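Local structure of CrmK (Actinoalloteichus sp. WH1-2216-6, 5I1V) at residues A[240-245]-A[302-307]; A[235-240]-A[355-360]. The protein is an FAD-dependent oxidase with covalently bound flavin that takes part in recycling shunt products during caerulomycin biosynthesis. All blocks are in the same frame, centred on the assembly; numbering follows the deposited sequence.

Contact 1 (A[240-245]-A[302-307]); sequences YVRLVS and LNEGVA
Leu243 and Val306 meet on the packed side of this contact. Leu243 lies on helix 237-253, and Val306 follows the end of helix 291-303. The CG2 methyl of Val306 rests 3.8 Å from the backbone N of Leu243 and equally near CG of Arg242, so it presses on the helix surface itself. Leu243 carries its CG anti to the backbone N (chi1 175°). Its CD1 then reaches across to Leu302, 3.4 Å from Leu302 O and 4.2 Å from Leu302 CB. Trp230 and Met280 of the sheet beneath continue this apolar layer.

The other side, with Arg242, Glu304 and Gly305, is exposed to solvent and looser. The Arg242 chain bends at chi2 (63°) and lays its guanidinium over the turn. Glu304 O and Gly305 CA sit over the same face. Glu304 O is 3.3 Å from Arg242 NH2, but the angle is poor for a hydrogen bond. NE of Arg242 bonds instead to Asn246 OD1, while Asn246 ND2 bonds to Leu302 O and Glu304 O. A water lies at the guanidinium edge, 2.7 Å from Arg242 NH2, with a weak link to Glu304 OE2. The two charged groups do not touch. Gly305 has positive phi, which suits glycine. The arrangement is a helix flank packed on a type II beta turn, Asn303 to Val306, in the helical layer on the antiparallel sheet.

Contact 2 (A[235-240]-A[355-360]); sequences LTEADY and QLAAAY
This is an aromatic packing contact between two helices that lie over the eight-stranded antiparallel sheet. A sheet covered by helices is consistent with the substrate-side domain of berberine bridge enzyme-like, FAD-linked oxidases. The contact joins the N-terminal end of helix 237-253 to helix 353-364, through Tyr360. The start of the first helix is fixed by an N-cap: Thr236 OG1 accepts a nearly straight bond from Asp239 N at 3.1 Å.

Tyr360 has its CG anti to the backbone N (chi1 -169°), which sends the ring across to this first turn. Glu237 CA stands over the centre of the ring in a CH-pi contact, 3.5 Å from the centroid and 10° off the normal. Glu237 CB and CG continue over the CD2 side of the ring. The extended Glu237 chain then takes its carboxylate past the ring to Ala357, where Glu237 OE2 comes 3.5 Å from Ala357 CB. Tyr240 approaches with its CB, 3.4 Å from Tyr360 CD1. The two tyrosine side chains run past each other in opposite directions. Their planes are 45° apart, so the pair is oblique. At the ring edge of Tyr360 lies Leu235 CG. Trp232 also meets the Tyr360 ring. With an alanine here, Glu237 CA and Tyr240 CB would probably lose their aromatic partner, and a gap would be likely to open between the helices.

Further along, the Tyr240 ring turns its edge to the backbone of helix 353-364. Leu356 O lies near the ring plane, 3.8 Å from CE2 of Tyr240.

Contacts 1 and 2 both use helix 237-253, with centres about 10 Å apart. Tyr240 belongs to both segments, but its side chain serves contact 2. Contact 1 packs one flank of that helix against the end of helix 291-303. Contact 2 packs its first turn against helix 353-364. They also touch directly. Ala307 N is 3.1 Å from Asp239 OD1, a probable hydrogen bond that ties the chain after the turn to the helix start. Leu356 CD1 packs 3.4 Å from Ser245 OG, and Leu356 CD2 packs 3.7 Å from Val244 CG1. Both contacts lie away from the FAD-binding residues, so they are structural packing within the layer of helices on the sheet.

Contact 1 (A[240-245]-A[302-307])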
# COMPACT_ATOMS: atom_id res chain seq x y z
N TYR A 240 24.79 21.97 8.77
CA TYR A 240 24.55 20.53 8.73
C TYR A 240 25.18 19.85 9.94
O TYR A 240 24.50 19.07 10.63
CB TYR A 240 25.06 19.91 7.44
CG TYR A 240 24.85 18.41 7.43
CD1 TYR A 240 23.63 17.87 7.04
CD2 TYR A 240 25.86 17.54 7.83
CE1 TYR A 240 23.42 16.51 7.02
CE2 TYR A 240 25.65 16.16 7.82
CZ TYR A 240 24.43 15.66 7.40
OH TYR A 240 24.15 14.31 7.41
N VAL A 241 26.47 20.12 10.20
CA VAL A 241 27.21 19.48 11.29
C VAL A 241 26.55 19.78 12.64
O VAL A 241 26.31 18.88 13.46
CB VAL A 241 28.73 19.84 11.29
CG1 VAL A 241 29.45 19.27 12.53
CG2 VAL A 241 29.42 19.34 10.01
N ARG A 242 26.15 21.02 12.84
CA ARG A 242 25.54 21.37 14.12
C ARG A 242 24.15 20.71 14.33
O ARG A 242 23.86 20.12 15.37
CB ARG A 242 25.40 22.87 14.22
CG ARG A 242 24.80 23.30 15.54
CD ARG A 242 25.68 22.92 16.71
NE ARG A 242 25.04 23.28 17.96
CZ ARG A 242 25.18 24.44 18.59
NH1 ARG A 242 25.95 25.41 18.08
NH2 ARG A 242 24.55 24.65 19.73
N LEU A 243 23.32 20.83 13.31
CA LEU A 243 21.99 20.19 13.31
C LEU A 243 22.00 18.69 13.63
O LEU A 243 21.30 18.23 14.51
CB LEU A 243 21.32 20.40 11.97
CG LEU A 243 19.98 19.67 11.85
CD1 LEU A 243 19.02 20.19 12.90
CD2 LEU A 243 19.42 19.83 10.45
N VAL A 244 22.78 17.92 12.89
CA VAL A 244 22.91 16.50 13.17
C VAL A 244 23.51 16.27 14.57
O VAL A 244 23.09 15.36 15.28
CB VAL A 244 23.77 15.78 12.12
CG1 VAL A 244 24.05 14.34 12.56
CG2 VAL A 244 23.10 15.82 10.77
N SER A 245 24.53 17.04 14.94
CA SER A 245 25.10 16.95 16.31
C SER A 245 24.03 17.19 17.35
O SER A 245 23.94 16.47 18.34
CB SER A 245 26.25 17.96 16.52
OG SER A 245 27.31 17.64 15.65
N LEU A 302 16.98 21.13 18.48
CA LEU A 302 17.52 20.89 17.15
C LEU A 302 18.03 22.12 16.50
O LEU A 302 19.00 22.07 15.75
CB LEU A 302 16.47 20.31 16.22
CG LEU A 302 16.09 18.86 16.45
CD1 LEU A 302 15.30 18.38 15.24
CD2 LEU A 302 17.31 18.00 16.66
N ASN A 303 17.33 23.23 16.72
CA ASN A 303 17.68 24.50 16.10
C ASN A 303 18.76 25.32 16.76
O ASN A 303 19.17 26.33 16.20
CB ASN A 303 16.47 25.41 16.09
CG ASN A 303 15.35 24.87 15.27
OD1 ASN A 303 15.58 24.21 14.24
ND2 ASN A 303 14.12 25.16 15.69
N GLU A 304 19.22 24.97 17.94
CA GLU A 304 20.11 25.91 18.58
C GLU A 304 21.50 25.92 17.89
O GLU A 304 22.08 24.88 17.61
CB GLU A 304 20.09 25.82 20.13
CG GLU A 304 20.56 24.56 20.81
CD GLU A 304 19.95 24.36 22.22
OE1 GLU A 304 18.94 25.02 22.57
OE2 GLU A 304 20.46 23.52 23.01
N GLY A 305 21.95 27.13 17.52
CA GLY A 305 23.20 27.31 16.77
C GLY A 305 23.11 27.04 15.27
O GLY A 305 24.14 27.01 14.60
N VAL A 306 21.90 26.86 14.74
CA VAL A 306 21.69 26.43 13.36
C VAL A 306 21.00 27.58 12.64
O VAL A 306 19.92 28.00 13.04
CB VAL A 306 20.76 25.17 13.32
CG1 VAL A 306 20.37 24.79 11.89
CG2 VAL A 306 21.44 24.02 14.02
N ALA A 307 21.62 28.10 11.58
CA ALA A 307 21.10 29.29 10.90
C ALA A 307 19.81 29.01 10.11
O ALA A 307 18.89 29.80 10.19
CB ALA A 307 22.17 29.94 10.01
O HOH W 1 23.12 22.87 21.12

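Contact 2 (A[235-240]-A[355-360])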
# COMPACT_ATOMS: atom_id res chain seq x y z
N LEU A 235 21.42 25.63 3.35
CA LEU A 235 22.22 24.85 4.27
C LEU A 235 23.70 25.08 4.02
O LEU A 235 24.13 25.15 2.87
CB LEU A 235 21.86 23.37 4.05
CG LEU A 235 22.29 22.29 5.02
CD1 LEU A 235 21.87 22.62 6.45
CD2 LEU A 235 21.65 20.99 4.56
N THR A 236 24.47 25.26 5.09
CA THR A 236 25.92 25.25 4.98
C THR A 236 26.47 24.01 5.67
O THR A 236 25.75 23.34 6.39
CB THR A 236 26.59 26.44 5.66
OG1 THR A 236 26.40 26.36 7.08
CG2 THR A 236 26.01 27.77 5.11
N GLU A 237 27.76 23.75 5.48
CA GLU A 237 28.40 22.63 6.14
C GLU A 237 28.30 22.75 7.63
O GLU A 237 28.01 21.77 8.31
CB GLU A 237 29.87 22.49 5.76
CG GLU A 237 30.49 21.31 6.50
CD GLU A 237 31.98 21.19 6.34
OE1 GLU A 237 32.43 21.09 5.20
OE2 GLU A 237 32.70 21.19 7.36
N ALA A 238 28.55 23.95 8.15
CA ALA A 238 28.48 24.15 9.60
C ALA A 238 27.08 23.94 10.14
O ALA A 238 26.88 23.31 11.19
CB ALA A 238 28.99 25.55 9.95
N ASP A 239 26.06 24.45 9.45
CA ASP A 239 24.70 24.15 9.88
C ASP A 239 24.41 22.65 9.85
O ASP A 239 23.80 22.14 10.78
CB ASP A 239 23.64 24.84 9.02
CG ASP A 239 23.55 26.32 9.29
OD1 ASP A 239 24.08 26.78 10.34
OD2 ASP A 239 22.90 27.02 8.47
N TYR A 240 24.79 21.97 8.77
CA TYR A 240 24.55 20.53 8.73
C TYR A 240 25.18 19.85 9.94
O TYR A 240 24.50 19.07 10.63
CB TYR A 240 25.06 19.91 7.44
CG TYR A 240 24.85 18.41 7.43
CD1 TYR A 240 23.63 17.87 7.04
CD2 TYR A 240 25.86 17.54 7.83
CE1 TYR A 240 23.42 16.51 7.02
CE2 TYR A 240 25.65 16.16 7.82
CZ TYR A 240 24.43 15.66 7.40
OH TYR A 240 24.15 14.31 7.41
N GLN A 355 33.46 12.99 10.96
CA GLN A 355 32.47 12.08 10.36
C GLN A 355 31.33 12.84 9.71
O GLN A 355 30.93 12.52 8.58
CB GLN A 355 31.93 11.11 11.40
CG GLN A 355 32.91 10.01 11.72
CD GLN A 355 32.37 9.05 12.74
OE1 GLN A 355 32.12 9.43 13.87
NE2 GLN A 355 32.20 7.79 12.35
N LEU A 356 30.81 13.86 10.40
CA LEU A 356 29.73 14.64 9.85
C LEU A 356 30.15 15.52 8.66
O LEU A 356 29.38 15.65 7.71
CB LEU A 356 29.01 15.46 10.92
CG LEU A 356 28.44 14.58 12.03
CD1 LEU A 356 27.77 15.43 13.11
CD2 LEU A 356 27.48 13.54 11.44
N ALA A 357 31.35 16.10 8.66
CA ALA A 357 31.80 16.84 7.45
C ALA A 357 32.10 15.91 6.26
O ALA A 357 31.87 16.26 5.11
CB ALA A 357 32.99 17.74 7.74
N ALA A 358 32.61 14.72 6.55
CA ALA A 358 32.72 13.67 5.53
C ALA A 358 31.36 13.35 4.90
O ALA A 358 31.26 13.17 3.71
CB ALA A 358 33.34 12.42 6.12
N ALA A 359 30.31 13.31 5.71
CA ALA A 359 28.96 13.01 5.20
C ALA A 359 28.51 14.18 4.40
O ALA A 359 28.03 14.00 3.29
CB ALA A 359 28.00 12.78 6.33
N TYR A 360 28.68 15.38 4.94
CA TYR A 360 28.29 16.59 4.18
C TYR A 360 28.90 16.60 2.78
O TYR A 360 28.22 16.90 1.79
CB TYR A 360 28.64 17.87 4.92
CG TYR A 360 28.02 19.10 4.29
CD1 TYR A 360 26.68 19.41 4.47
CD2 TYR A 360 28.79 19.95 3.49
CE1 TYR A 360 26.12 20.55 3.90
CE2 TYR A 360 28.24 21.07 2.89
CZ TYR A 360 26.92 21.38 3.10
OH TYR A 360 26.40 22.52 2.48